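Local coordinates for protein ribose-phosphate pyrophosphokinase (Thermus thermophilus, PDB 7PN0) that catalyses the transfer of pyrophosphate from ATP to ribose 5-phosphate, yielding phosphoribosyl pyrophosphate (PRPP), the precursor of nucleotides, at residues Val158-Ala163 / Arg181-Pro186; Ala151-Thr156 / Tyr243-His248; Leu26-Thr31 / Tyr43-Arg48; Leu3-Gly8 / Glu20-Pro25. All coordinates share one frame; numbering follows the deposited sequence. Where two conformers were deposited one is given.

Interaction 1: residues Val158-Ala163 / Arg181-Pro186; sequences VDLENA and RRLGLP
The five-membered ring of P186 meets the peptide carbonyl of A163: CD lies 3.5 Å from A163 O and CG only slightly farther. No aromatic ring or side-chain amide takes part, and the rest of the contact is aliphatic. L185 fills its middle, reaching toward the loop with all three branch atoms. Its CG lies 3.6 Å from A163 O, CD1 lies 3.5 Å from L160 O, and CD2 sits 3.8 Å from A163 CB and 4.1 Å from L160 CD2. Both L185 torsions are well off the staggered positions (chi1 -99°, chi2 23°) and are probably strained. L160 crosses L185 at about a right angle; with CG beside its own backbone N and an extended chi2, it also carries CD2 to 4.3 Å from L183 CD1. A163 offers a small methyl, against which L185 CD2 packs closely. Were L185 cut back to alanine, L160 and A163 would probably be left with a gap between them. G184, with positive phi (65°), lets the chain turn away from the helix, a conformation glycine adopts with little strain. Helix 173-183 links the neighbouring parallel strands 163-167 and 187-194, and P186 is backbone-bonded to V165. The contact thus lies where the chain enters each strand of a beta-alpha-beta crossover in the PRTase-like fold.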
loop_
_atom_site.group_PDB
_atom_site.type_symbol
_atom_site.label_atom_id
_atom_site.label_comp_id
_atom_site.label_asym_id
_atom_site.label_seq_id
_atom_site.Cartn_x
_atom_site.Cartn_y
_atom_site.Cartn_z
ATOM N N VAL A 158 -39.409 -33.711 -8.008
ATOM C CA VAL A 158 -40.151 -34.181 -6.813
ATOM C C VAL A 158 -41.614 -33.770 -6.948
ATOM O O VAL A 158 -41.946 -32.823 -7.674
ATOM C CB VAL A 158 -39.544 -33.699 -5.475
ATOM C CG1 VAL A 158 -38.073 -34.072 -5.317
ATOM C CG2 VAL A 158 -39.758 -32.213 -5.264
ATOM N N ASP A 159 -42.429 -34.503 -6.208
ATOM C CA ASP A 159 -43.875 -34.285 -6.028
ATOM C C ASP A 159 -44.085 -33.060 -5.138
ATOM O O ASP A 159 -44.143 -33.204 -3.882
ATOM C CB ASP A 159 -44.462 -35.555 -5.423
ATOM C CG ASP A 159 -45.958 -35.481 -5.272
ATOM O OD1 ASP A 159 -46.579 -34.562 -5.936
ATOM O OD2 ASP A 159 -46.476 -36.343 -4.487
ATOM N N LEU A 160 -44.252 -31.895 -5.745
ATOM C CA LEU A 160 -44.386 -30.645 -4.974
ATOM C C LEU A 160 -45.678 -30.665 -4.136
ATOM O O LEU A 160 -45.676 -29.985 -3.083
ATOM C CB LEU A 160 -44.340 -29.455 -5.932
ATOM C CG LEU A 160 -42.969 -29.193 -6.561
ATOM C CD1 LEU A 160 -43.037 -27.973 -7.460
ATOM C CD2 LEU A 160 -41.879 -29.014 -5.500
ATOM N N GLU A 161 -46.713 -31.420 -4.551
ATOM C CA GLU A 161 -48.029 -31.465 -3.841
ATOM C C GLU A 161 -47.839 -32.011 -2.425
ATOM O O GLU A 161 -48.708 -31.759 -1.590
ATOM C CB GLU A 161 -49.088 -32.367 -4.503
ATOM C CG GLU A 161 -49.056 -32.451 -6.027
ATOM C CD GLU A 161 -48.940 -31.132 -6.776
ATOM O OE1 GLU A 161 -48.400 -31.142 -7.917
ATOM O OE2 GLU A 161 -49.384 -30.095 -6.219
ATOM N N ASN A 162 -46.766 -32.762 -2.178
ATOM C CA ASN A 162 -46.561 -33.540 -0.927
ATOM C C ASN A 162 -45.138 -33.335 -0.390
ATOM O O ASN A 162 -44.616 -34.254 0.302
ATOM C CB ASN A 162 -46.869 -35.019 -1.191
ATOM C CG ASN A 162 -46.789 -35.893 0.042
ATOM O OD1 ASN A 162 -46.348 -37.043 -0.040
ATOM N ND2 ASN A 162 -47.191 -35.358 1.185
ATOM N N ALA A 163 -44.542 -32.167 -0.653
ATOM C CA ALA A 163 -43.128 -31.871 -0.319
ATOM C C ALA A 163 -43.061 -30.891 0.856
ATOM O O ALA A 163 -44.000 -30.068 1.034
ATOM C CB ALA A 163 -42.425 -31.323 -1.531
ATOM N N ARG A 181 -39.794 -20.805 -0.137
ATOM C CA ARG A 181 -40.588 -19.701 -0.723
ATOM C C ARG A 181 -40.605 -19.873 -2.251
ATOM O O ARG A 181 -41.669 -19.635 -2.838
ATOM C CB ARG A 181 -40.086 -18.332 -0.245
ATOM C CG ARG A 181 -40.412 -18.040 1.223
ATOM C CD ARG A 181 -40.060 -16.634 1.733
ATOM N NE ARG A 181 -38.779 -16.164 1.204
ATOM C CZ ARG A 181 -37.583 -16.285 1.796
ATOM N NH1 ARG A 181 -36.510 -15.855 1.159
ATOM N NH2 ARG A 181 -37.446 -16.835 2.996
ATOM N N ARG A 182 -39.486 -20.284 -2.856
ATOM C CA ARG A 182 -39.358 -20.454 -4.329
ATOM C C ARG A 182 -40.254 -21.591 -4.837
ATOM O O ARG A 182 -40.806 -21.440 -5.953
ATOM C CB ARG A 182 -37.908 -20.721 -4.730
ATOM C CG ARG A 182 -37.065 -19.466 -4.830
ATOM C CD ARG A 182 -35.607 -19.810 -5.090
ATOM N NE ARG A 182 -34.819 -18.600 -5.101
ATOM C CZ ARG A 182 -34.735 -17.731 -6.109
ATOM N NH1 ARG A 182 -35.402 -17.888 -7.247
ATOM N NH2 ARG A 182 -34.003 -16.654 -5.939
ATOM N N LEU A 183 -40.380 -22.677 -4.072
ATOM C CA LEU A 183 -41.191 -23.873 -4.444
ATOM C C LEU A 183 -42.616 -23.844 -3.868
ATOM O O LEU A 183 -43.342 -24.807 -4.138
ATOM C CB LEU A 183 -40.469 -25.114 -3.934
ATOM C CG LEU A 183 -39.085 -25.327 -4.522
ATOM C CD1 LEU A 183 -38.535 -26.675 -4.110
ATOM C CD2 LEU A 183 -39.137 -25.223 -6.044
ATOM N N GLY A 184 -42.977 -22.837 -3.058
ATOM C CA GLY A 184 -44.313 -22.699 -2.446
ATOM C C GLY A 184 -44.576 -23.822 -1.479
ATOM O O GLY A 184 -45.670 -24.348 -1.476
ATOM N N LEU A 185 -43.592 -24.171 -0.674
ATOM C CA LEU A 185 -43.622 -25.343 0.221
ATOM C C LEU A 185 -43.582 -24.843 1.656
ATOM O O LEU A 185 -43.033 -23.767 1.946
ATOM C CB LEU A 185 -42.396 -26.213 -0.057
ATOM C CG LEU A 185 -42.531 -27.449 -0.953
ATOM C CD1 LEU A 185 -43.709 -27.406 -1.903
ATOM C CD2 LEU A 185 -41.235 -27.700 -1.699
ATOM N N PRO A 186 -44.119 -25.653 2.588
ATOM C CA PRO A 186 -43.942 -25.412 4.006
ATOM C C PRO A 186 -42.473 -25.642 4.371
ATOM O O PRO A 186 -41.788 -26.350 3.661
ATOM C CB PRO A 186 -44.854 -26.452 4.689
ATOM C CG PRO A 186 -44.998 -27.568 3.663
ATOM C CD PRO A 186 -44.888 -26.881 2.312
#

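Interaction 2: residues Ala151-Thr156 / Tyr243-His248; sequences ANYFAT and YAAATH
F154 and Y153 pack helix 147-157 on strand 241-246, a helix-on-sheet layer of the PRTase-like alpha/beta fold in which the two short segments run nearly antiparallel, their axes 9.8 Å apart. The two neighbouring aromatics use different first torsions. F154 has CG beside its backbone N (chi1 -77°), which sends the ring outward to the strand; Y153 has CG anti to its N (chi1 159°), and its CD2 comes to rest 3.9 Å above the plane of the F154 ring, over the centre. One face of the phenylalanine is therefore covered from within the helix, while its edge meets Y243 CB, 3.7 Å from CE1. The F154 tip, CZ, lies 3.6 Å from A245 CB, a small methyl that lets the ring approach the strand closely. Trimming F154 to alanine is likely to cost Y153 its ring face and leave a gap above A245. L215, L179 and L183 also touch this phenylalanine, so its side-chain neighbours are largely apolar. Y153 combines two roles: its ring packs, while its hydroxyl is hydrogen-bonded to E266, on the next strand. That same OH approaches the edge of the Y243 ring in its plane, 3.8 Å from CD2.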
loop_
_atom_site.group_PDB
_atom_site.type_symbol
_atom_site.label_atom_id
_atom_site.label_comp_id
_atom_site.label_asym_id
_atom_site.label_seq_id
_atom_site.Cartn_x
_atom_site.Cartn_y
_atom_site.Cartn_z
ATOM N N ALA A 151 -33.618 -24.733 -6.890
ATOM C CA ALA A 151 -35.100 -24.748 -6.874
ATOM C C ALA A 151 -35.630 -25.371 -8.198
ATOM O O ALA A 151 -36.549 -26.213 -8.156
ATOM C CB ALA A 151 -35.606 -23.352 -6.616
ATOM N N ASN A 152 -35.047 -25.048 -9.341
ATOM C CA ASN A 152 -35.434 -25.646 -10.650
ATOM C C ASN A 152 -35.290 -27.171 -10.590
ATOM O O ASN A 152 -36.223 -27.916 -11.026
ATOM C CB ASN A 152 -34.629 -25.059 -11.806
ATOM C CG ASN A 152 -35.103 -25.586 -13.152
ATOM O OD1 ASN A 152 -36.156 -25.181 -13.614
ATOM N ND2 ASN A 152 -34.338 -26.479 -13.765
ATOM N N TYR A 153 -34.157 -27.652 -10.077
ATOM C CA TYR A 153 -33.867 -29.092 -9.943
ATOM C C TYR A 153 -35.039 -29.743 -9.207
ATOM O O TYR A 153 -35.657 -30.696 -9.728
ATOM C CB TYR A 153 -32.578 -29.355 -9.167
ATOM C CG TYR A 153 -32.513 -30.744 -8.588
ATOM C CD1 TYR A 153 -32.354 -31.849 -9.414
ATOM C CD2 TYR A 153 -32.643 -30.966 -7.233
ATOM C CE1 TYR A 153 -32.291 -33.127 -8.892
ATOM C CE2 TYR A 153 -32.622 -32.242 -6.700
ATOM C CZ TYR A 153 -32.454 -33.338 -7.534
ATOM O OH TYR A 153 -32.387 -34.596 -6.981
ATOM N N PHE A 154 -35.345 -29.256 -8.006
ATOM C CA PHE A 154 -36.401 -29.886 -7.180
ATOM C C PHE A 154 -37.741 -29.800 -7.934
ATOM O O PHE A 154 -38.491 -30.796 -7.918
ATOM C CB PHE A 154 -36.516 -29.235 -5.798
ATOM C CG PHE A 154 -35.461 -29.622 -4.800
ATOM C CD1 PHE A 154 -35.336 -30.922 -4.331
ATOM C CD2 PHE A 154 -34.578 -28.661 -4.311
ATOM C CE1 PHE A 154 -34.374 -31.252 -3.387
ATOM C CE2 PHE A 154 -33.612 -29.000 -3.377
ATOM C CZ PHE A 154 -33.520 -30.286 -2.907
ATOM N N ALA A 155 -38.096 -28.652 -8.493
ATOM C CA ALA A 155 -39.361 -28.457 -9.239
ATOM C C ALA A 155 -39.450 -29.512 -10.359
ATOM O O ALA A 155 -40.580 -29.923 -10.651
ATOM C CB ALA A 155 -39.499 -27.074 -9.823
ATOM N N THR A 156 -38.323 -29.961 -10.940
ATOM C CA THR A 156 -38.371 -30.952 -12.046
ATOM C C THR A 156 -38.287 -32.393 -11.553
ATOM O O THR A 156 -38.415 -33.279 -12.416
ATOM C CB THR A 156 -37.299 -30.708 -13.099
ATOM O OG1 THR A 156 -36.034 -31.002 -12.535
ATOM C CG2 THR A 156 -37.377 -29.309 -13.645
ATOM N N TYR A 243 -34.791 -35.978 -0.547
ATOM C CA TYR A 243 -33.951 -35.488 -1.663
ATOM C C TYR A 243 -33.063 -34.387 -1.110
ATOM O O TYR A 243 -33.590 -33.575 -0.355
ATOM C CB TYR A 243 -34.797 -34.918 -2.796
ATOM C CG TYR A 243 -35.480 -35.991 -3.601
ATOM C CD1 TYR A 243 -36.618 -36.637 -3.131
ATOM C CD2 TYR A 243 -34.985 -36.356 -4.844
ATOM C CE1 TYR A 243 -37.224 -37.649 -3.872
ATOM C CE2 TYR A 243 -35.612 -37.325 -5.612
ATOM C CZ TYR A 243 -36.724 -37.980 -5.117
ATOM O OH TYR A 243 -37.299 -38.945 -5.886
ATOM N N ALA A 244 -31.779 -34.403 -1.434
ATOM C CA ALA A 244 -30.809 -33.425 -0.891
ATOM C C ALA A 244 -30.183 -32.690 -2.061
ATOM O O ALA A 244 -29.974 -33.324 -3.115
ATOM C CB ALA A 244 -29.760 -34.109 -0.104
ATOM N N ALA A 245 -29.838 -31.423 -1.855
ATOM C CA ALA A 245 -29.081 -30.655 -2.850
ATOM C C ALA A 245 -28.119 -29.723 -2.130
ATOM O O ALA A 245 -28.351 -29.386 -0.951
ATOM C CB ALA A 245 -30.027 -29.928 -3.761
ATOM N N ALA A 246 -27.066 -29.339 -2.825
ATOM C CA ALA A 246 -26.081 -28.359 -2.333
ATOM C C ALA A 246 -25.522 -27.639 -3.542
ATOM O O ALA A 246 -25.634 -28.199 -4.672
ATOM C CB ALA A 246 -24.979 -29.037 -1.544
ATOM N N THR A 247 -24.869 -26.505 -3.325
ATOM C CA THR A 247 -24.093 -25.873 -4.419
ATOM C C THR A 247 -22.842 -26.698 -4.714
ATOM O O THR A 247 -22.632 -27.118 -5.896
ATOM C CB THR A 247 -23.758 -24.409 -4.135
ATOM O OG1 THR A 247 -24.989 -23.691 -3.937
ATOM C CG2 THR A 247 -22.972 -23.864 -5.292
ATOM N N HIS A 248 -22.021 -26.916 -3.695
ATOM C CA HIS A 248 -20.659 -27.465 -3.851
ATOM C C HIS A 248 -20.664 -28.939 -3.459
ATOM O O HIS A 248 -20.862 -29.257 -2.246
ATOM C CB HIS A 248 -19.666 -26.654 -3.018
ATOM C CG HIS A 248 -19.780 -25.177 -3.222
ATOM N ND1 HIS A 248 -19.498 -24.584 -4.437
ATOM C CD2 HIS A 248 -20.052 -24.175 -2.354
ATOM C CE1 HIS A 248 -19.645 -23.277 -4.326
ATOM N NE2 HIS A 248 -20.006 -22.990 -3.067
#

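Interaction 3: residues Leu26-Thr31 / Tyr43-Arg48; sequences LGKSTT and YEESLR. With SO4 (sulfate ion), chain E.
S29 and Y43 face each other as a non-hydrogen-bonded pair of the antiparallel beta hairpin formed by strands 29-33 and 39-43, with S29 CB 3.9 Å from Y43 CD1. Just beyond this pair, E44 N donates to K28 O in a nearly straight bond (3.1 Å, 172°), approaching from above the carbonyl plane. A water donates to the same oxygen and accepts from E45 N, so two bonds grip K28 O.

K28, just before the strand, runs out along the other segment. Its CB lies 3.9 Å from E44 CB; CG, CD and CE then carry the chain outward, bending at chi3 and chi4. NZ ends 3.7 Å from E45 CG, the side chains alongside. E45 OE1 is 4.6 Å from K28 NZ, too far for a salt bridge, though the opposite charges probably attract. E44 turns instead to R42, its salt-bridge partner, though its exact carboxylate position is doubtful, and Y43 OH bonds to M72 O.

Farther on, S46 OG accepts from R48 N, an ST turn, and donates to a sulfate, probably from the crystallisation liquor, shared with S302 and S304 of the third subunit and R103 of the fourth. This interface position is consistent with the phosphate-binding regulatory site of related enzymes. R48 grips the anion with its guanidinium edge: NE reaches O1 and NH2 O3, each at 3.0 Å (165° and 167°).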
loop_
_atom_site.group_PDB
_atom_site.type_symbol
_atom_site.label_atom_id
_atom_site.label_comp_id
_atom_site.label_asym_id
_atom_site.label_seq_id
_atom_site.Cartn_x
_atom_site.Cartn_y
_atom_site.Cartn_z
ATOM N N LEU A 26 -11.172 -21.913 -25.007
ATOM C CA LEU A 26 -10.430 -21.850 -23.727
ATOM C C LEU A 26 -8.993 -21.452 -24.032
ATOM O O LEU A 26 -8.315 -22.135 -24.861
ATOM C CB LEU A 26 -10.487 -23.214 -23.040
ATOM C CG LEU A 26 -10.466 -23.273 -21.508
ATOM C CD1 LEU A 26 -9.320 -24.099 -21.007
ATOM C CD2 LEU A 26 -10.574 -21.953 -20.791
ATOM N N GLY A 27 -8.547 -20.330 -23.480
ATOM C CA GLY A 27 -7.177 -19.848 -23.676
ATOM C C GLY A 27 -6.149 -20.923 -23.374
ATOM O O GLY A 27 -6.404 -21.772 -22.520
ATOM N N LYS A 28 -5.005 -20.901 -24.060
ATOM C CA LYS A 28 -3.949 -21.924 -23.906
ATOM C C LYS A 28 -2.994 -21.490 -22.791
ATOM O O LYS A 28 -2.335 -20.421 -22.910
ATOM C CB LYS A 28 -3.215 -22.168 -25.234
ATOM C CG LYS A 28 -4.034 -22.931 -26.269
ATOM C CD LYS A 28 -3.406 -22.964 -27.678
ATOM C CE LYS A 28 -4.139 -22.121 -28.720
ATOM N NZ LYS A 28 -3.802 -20.668 -28.638
ATOM N N SER A 29 -2.909 -22.276 -21.731
ATOM C CA SER A 29 -1.880 -22.051 -20.682
ATOM C C SER A 29 -1.356 -23.389 -20.207
ATOM O O SER A 29 -2.162 -24.343 -20.168
ATOM C CB SER A 29 -2.427 -21.263 -19.523
ATOM O OG SER A 29 -3.586 -21.886 -19.004
ATOM N N THR A 30 -0.078 -23.456 -19.846
ATOM C CA THR A 30 0.460 -24.720 -19.297
ATOM C C THR A 30 0.887 -24.515 -17.856
ATOM O O THR A 30 1.407 -23.416 -17.483
ATOM C CB THR A 30 1.485 -25.441 -20.180
ATOM O OG1 THR A 30 2.755 -25.526 -19.535
ATOM C CG2 THR A 30 1.601 -24.839 -21.545
ATOM N N THR A 31 0.587 -25.540 -17.077
ATOM C CA THR A 31 1.074 -25.672 -15.706
ATOM C C THR A 31 1.877 -26.975 -15.632
ATOM O O THR A 31 1.345 -28.021 -16.069
ATOM C CB THR A 31 -0.094 -25.591 -14.720
ATOM O OG1 THR A 31 -0.749 -24.317 -14.837
ATOM C CG2 THR A 31 0.407 -25.864 -13.310
ATOM N N TYR A 43 1.463 -18.667 -20.212
ATOM C CA TYR A 43 0.431 -18.396 -21.241
ATOM C C TYR A 43 1.109 -18.522 -22.603
ATOM O O TYR A 43 2.163 -17.909 -22.848
ATOM C CB TYR A 43 -0.210 -17.025 -21.075
ATOM C CG TYR A 43 -0.989 -16.870 -19.792
ATOM C CD1 TYR A 43 -2.271 -17.382 -19.662
ATOM C CD2 TYR A 43 -0.425 -16.231 -18.688
ATOM C CE1 TYR A 43 -2.993 -17.231 -18.491
ATOM C CE2 TYR A 43 -1.143 -16.054 -17.512
ATOM C CZ TYR A 43 -2.408 -16.608 -17.395
ATOM O OH TYR A 43 -3.151 -16.460 -16.260
ATOM N N GLU A 44 0.543 -19.362 -23.439
ATOM C CA GLU A 44 1.185 -19.748 -24.724
ATOM C C GLU A 44 1.052 -18.621 -25.735
ATOM O O GLU A 44 1.931 -18.554 -26.655
ATOM C CB GLU A 44 0.564 -21.046 -25.232
ATOM C CG GLU A 44 0.809 -22.185 -24.248
ATOM C CD GLU A 44 2.262 -22.463 -23.885
ATOM O OE1 GLU A 44 3.199 -21.782 -24.415
ATOM O OE2 GLU A 44 2.472 -23.404 -23.106
ATOM N N GLU A 45 0.038 -17.771 -25.583
ATOM C CA GLU A 45 -0.182 -16.633 -26.514
ATOM C C GLU A 45 -0.399 -15.332 -25.743
ATOM O O GLU A 45 -0.650 -15.366 -24.532
ATOM C CB GLU A 45 -1.360 -16.912 -27.440
ATOM C CG GLU A 45 -1.151 -18.121 -28.379
ATOM C CD GLU A 45 -0.042 -18.075 -29.432
ATOM O OE1 GLU A 45 0.343 -19.181 -29.912
ATOM O OE2 GLU A 45 0.461 -16.965 -29.782
ATOM N N SER A 46 -0.300 -14.212 -26.455
ATOM C CA SER A 46 -0.443 -12.859 -25.844
ATOM C C SER A 46 -1.826 -12.742 -25.220
ATOM O O SER A 46 -2.769 -13.234 -25.802
ATOM C CB SER A 46 -0.191 -11.787 -26.852
ATOM O OG SER A 46 -0.412 -10.543 -26.270
ATOM N N LEU A 47 -1.918 -12.156 -24.022
ATOM C CA LEU A 47 -3.223 -11.717 -23.458
ATOM C C LEU A 47 -3.154 -10.220 -23.162
ATOM O O LEU A 47 -3.930 -9.731 -22.333
ATOM C CB LEU A 47 -3.555 -12.601 -22.254
ATOM C CG LEU A 47 -2.425 -12.768 -21.244
ATOM C CD1 LEU A 47 -1.973 -11.406 -20.779
ATOM C CD2 LEU A 47 -2.844 -13.629 -20.041
ATOM N N ARG A 48 -2.210 -9.517 -23.809
ATOM C CA ARG A 48 -1.955 -8.073 -23.617
ATOM C C ARG A 48 -3.246 -7.274 -23.811
ATOM O O ARG A 48 -3.931 -7.479 -24.834
ATOM C CB ARG A 48 -0.877 -7.600 -24.593
ATOM C CG ARG A 48 -0.369 -6.199 -24.297
ATOM C CD ARG A 48 0.794 -5.823 -25.179
ATOM N NE ARG A 48 1.998 -6.586 -24.845
ATOM C CZ ARG A 48 2.957 -6.164 -24.050
ATOM N NH1 ARG A 48 2.855 -4.994 -23.437
ATOM N NH2 ARG A 48 4.021 -6.918 -23.876
HETATM S S SO4 E . 3.117 -10.170 -25.604
HETATM O O1 SO4 E . 1.934 -9.438 -25.715
HETATM O O2 SO4 E . 3.231 -11.100 -26.702
HETATM O O3 SO4 E . 4.254 -9.300 -25.651
HETATM O O4 SO4 E . 3.110 -10.935 -24.372
HETATM O O HOH W 1 -2.580 -18.354 -24.406
#

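Interaction 4: residues Leu3-Gly8 / Glu20-Pro25; sequences LLIFSG and EALGLP
L3 overlaps L24 at about a right angle, its CG 3.7 Å from L24 CD1. The same methyl of L24 lies 3.7 Å from the carbonyl oxygen L3 O, so one branch covers both side chain and backbone at the start of strand 3-7. L3 has CG anti to its backbone N (chi1 174°), and this brings CG and CD2 against the loop after helix 12-21, where CD2 also comes within 4.4 Å of L22 CD2. Leucines suit all three places: their forked ends can interleave, and the side chains bring no polar group of their own.

The turn that delivers L22 and L24 is made by G23, whose positive phi (73°) closes a Schellman motif at the helix end; G23 N donates to E20 O over 2.8 Å. Glycine adopts positive phi with little strain. P25 then brings the chain alongside the strand, and its carbonyl oxygen receives a bond from a water (2.8 Å) that accepts from I5 N at 3.0 Å. A water thus bridges strand and loop, beside the direct apolar contacts. In the conformer given, I5 also brings CG2 to 3.9 Å from P25 O.

I5 points into the loop and the helix, packing on I18 and A19, while L4 and F6 point away, toward L47. On the L3 side the contact meets I294, W295 and H298 of helix 287-299, and strand 3-7, outermost in the chain's parallel sheet, is hydrogen-bonded to strand 51-55.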
loop_
_atom_site.group_PDB
_atom_site.type_symbol
_atom_site.label_atom_id
_atom_site.label_comp_id
_atom_site.label_asym_id
_atom_site.label_seq_id
_atom_site.Cartn_x
_atom_site.Cartn_y
_atom_site.Cartn_z
ATOM N N LEU A 3 -12.049 -10.406 -24.539
ATOM C CA LEU A 3 -12.436 -11.291 -23.432
ATOM C C LEU A 3 -11.650 -12.605 -23.566
ATOM O O LEU A 3 -11.765 -13.277 -24.579
ATOM C CB LEU A 3 -13.947 -11.483 -23.553
ATOM C CG LEU A 3 -14.578 -12.485 -22.589
ATOM C CD1 LEU A 3 -14.214 -12.182 -21.151
ATOM C CD2 LEU A 3 -16.093 -12.466 -22.759
ATOM N N LEU A 4 -10.902 -13.001 -22.553
ATOM C CA LEU A 4 -10.010 -14.168 -22.590
ATOM C C LEU A 4 -10.250 -15.020 -21.350
ATOM O O LEU A 4 -10.261 -14.490 -20.207
ATOM C CB LEU A 4 -8.573 -13.680 -22.644
ATOM C CG LEU A 4 -8.181 -12.826 -23.862
ATOM C CD1 LEU A 4 -6.705 -12.470 -23.784
ATOM C CD2 LEU A 4 -8.430 -13.578 -25.169
ATOM N N ILE A 5 -10.428 -16.321 -21.546
ATOM C CA ILE A 5 -10.728 -17.210 -20.404
ATOM C C ILE A 5 -9.663 -18.297 -20.373
ATOM O O ILE A 5 -9.267 -18.783 -21.458
ATOM C CB ILE A 5 -12.193 -17.698 -20.441
ATOM C CG1 ILE A 5 -12.487 -18.709 -19.345
ATOM C CG2 ILE A 5 -12.642 -18.181 -21.809
ATOM C CD1 ILE A 5 -13.942 -18.719 -18.943
ATOM N N PHE A 6 -9.136 -18.554 -19.173
ATOM C CA PHE A 6 -8.130 -19.602 -18.894
ATOM C C PHE A 6 -8.570 -20.433 -17.704
ATOM O O PHE A 6 -9.456 -20.008 -16.953
ATOM C CB PHE A 6 -6.761 -18.977 -18.624
ATOM C CG PHE A 6 -6.300 -18.051 -19.720
ATOM C CD1 PHE A 6 -6.654 -16.718 -19.719
ATOM C CD2 PHE A 6 -5.482 -18.518 -20.736
ATOM C CE1 PHE A 6 -6.243 -15.881 -20.750
ATOM C CE2 PHE A 6 -5.036 -17.664 -21.723
ATOM C CZ PHE A 6 -5.439 -16.361 -21.751
ATOM N N SER A 7 -7.900 -21.570 -17.499
ATOM C CA SER A 7 -8.249 -22.556 -16.456
ATOM C C SER A 7 -6.960 -22.985 -15.779
ATOM O O SER A 7 -5.942 -23.131 -16.468
ATOM C CB SER A 7 -9.000 -23.730 -17.036
ATOM O OG SER A 7 -9.344 -24.702 -16.051
ATOM N N GLY A 8 -7.019 -23.179 -14.476
ATOM C CA GLY A 8 -6.039 -24.008 -13.773
ATOM C C GLY A 8 -6.395 -25.473 -13.933
ATOM O O GLY A 8 -7.214 -25.775 -14.834
ATOM N N GLU A 20 -17.100 -22.196 -23.978
ATOM C CA GLU A 20 -17.990 -22.678 -25.066
ATOM C C GLU A 20 -19.310 -21.910 -25.009
ATOM O O GLU A 20 -19.713 -21.421 -26.077
ATOM C CB GLU A 20 -18.099 -24.204 -24.990
ATOM C CG GLU A 20 -16.843 -24.892 -25.516
ATOM C CD GLU A 20 -16.685 -26.395 -25.274
ATOM O OE1 GLU A 20 -15.633 -26.948 -25.695
ATOM O OE2 GLU A 20 -17.609 -27.032 -24.679
ATOM N N ALA A 21 -19.877 -21.682 -23.815
ATOM C CA ALA A 21 -21.139 -20.952 -23.612
ATOM C C ALA A 21 -20.928 -19.490 -24.020
ATOM O O ALA A 21 -21.895 -18.893 -24.463
ATOM C CB ALA A 21 -21.632 -21.072 -22.195
ATOM N N LEU A 22 -19.697 -18.959 -23.959
ATOM C CA LEU A 22 -19.398 -17.561 -24.416
ATOM C C LEU A 22 -19.130 -17.559 -25.935
ATOM O O LEU A 22 -18.908 -16.502 -26.459
ATOM C CB LEU A 22 -18.163 -17.038 -23.658
ATOM C CG LEU A 22 -18.333 -16.776 -22.158
ATOM C CD1 LEU A 22 -16.994 -16.665 -21.484
ATOM C CD2 LEU A 22 -19.137 -15.528 -21.921
ATOM N N GLY A 23 -19.034 -18.719 -26.592
ATOM C CA GLY A 23 -18.649 -18.840 -28.010
ATOM C C GLY A 23 -17.169 -18.566 -28.212
ATOM O O GLY A 23 -16.791 -18.105 -29.312
ATOM N N LEU A 24 -16.346 -18.859 -27.201
ATOM C CA LEU A 24 -14.901 -18.508 -27.189
ATOM C C LEU A 24 -14.102 -19.771 -26.968
ATOM O O LEU A 24 -14.588 -20.711 -26.373
ATOM C CB LEU A 24 -14.628 -17.509 -26.062
ATOM C CG LEU A 24 -15.214 -16.125 -26.258
ATOM C CD1 LEU A 24 -14.909 -15.232 -25.048
ATOM C CD2 LEU A 24 -14.675 -15.497 -27.520
ATOM N N PRO A 25 -12.850 -19.848 -27.437
ATOM C CA PRO A 25 -12.012 -20.987 -27.110
ATOM C C PRO A 25 -11.510 -20.820 -25.669
ATOM O O PRO A 25 -11.500 -19.713 -25.156
ATOM C CB PRO A 25 -10.915 -20.856 -28.184
ATOM C CG PRO A 25 -10.764 -19.364 -28.335
ATOM C CD PRO A 25 -12.185 -18.860 -28.288
HETATM O O HOH W 2 -10.392 -17.290 -24.350
#

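How the interactions relate
The four contacts form two pairs. Interactions 1 and 2 lie with centres 12 Å apart and touch: L183 CD2 packs 3.5 Å from A151 O, and V158 CG1 lies 3.7 Å from Y243 CG, so both belong to one helix-and-sheet core. Interactions 3 and 4 adjoin on the other half of the chain, 11 Å between centres; G27 N probably bonds to I5 O (2.6 Å), and F6 meets Y43. The pairs stand apart, 27 Å between the centres of interactions 2 and 4 and 47 Å between those of 1 and 3. The T30 side chain of interaction 3 is about 10 Å from a bound ADP.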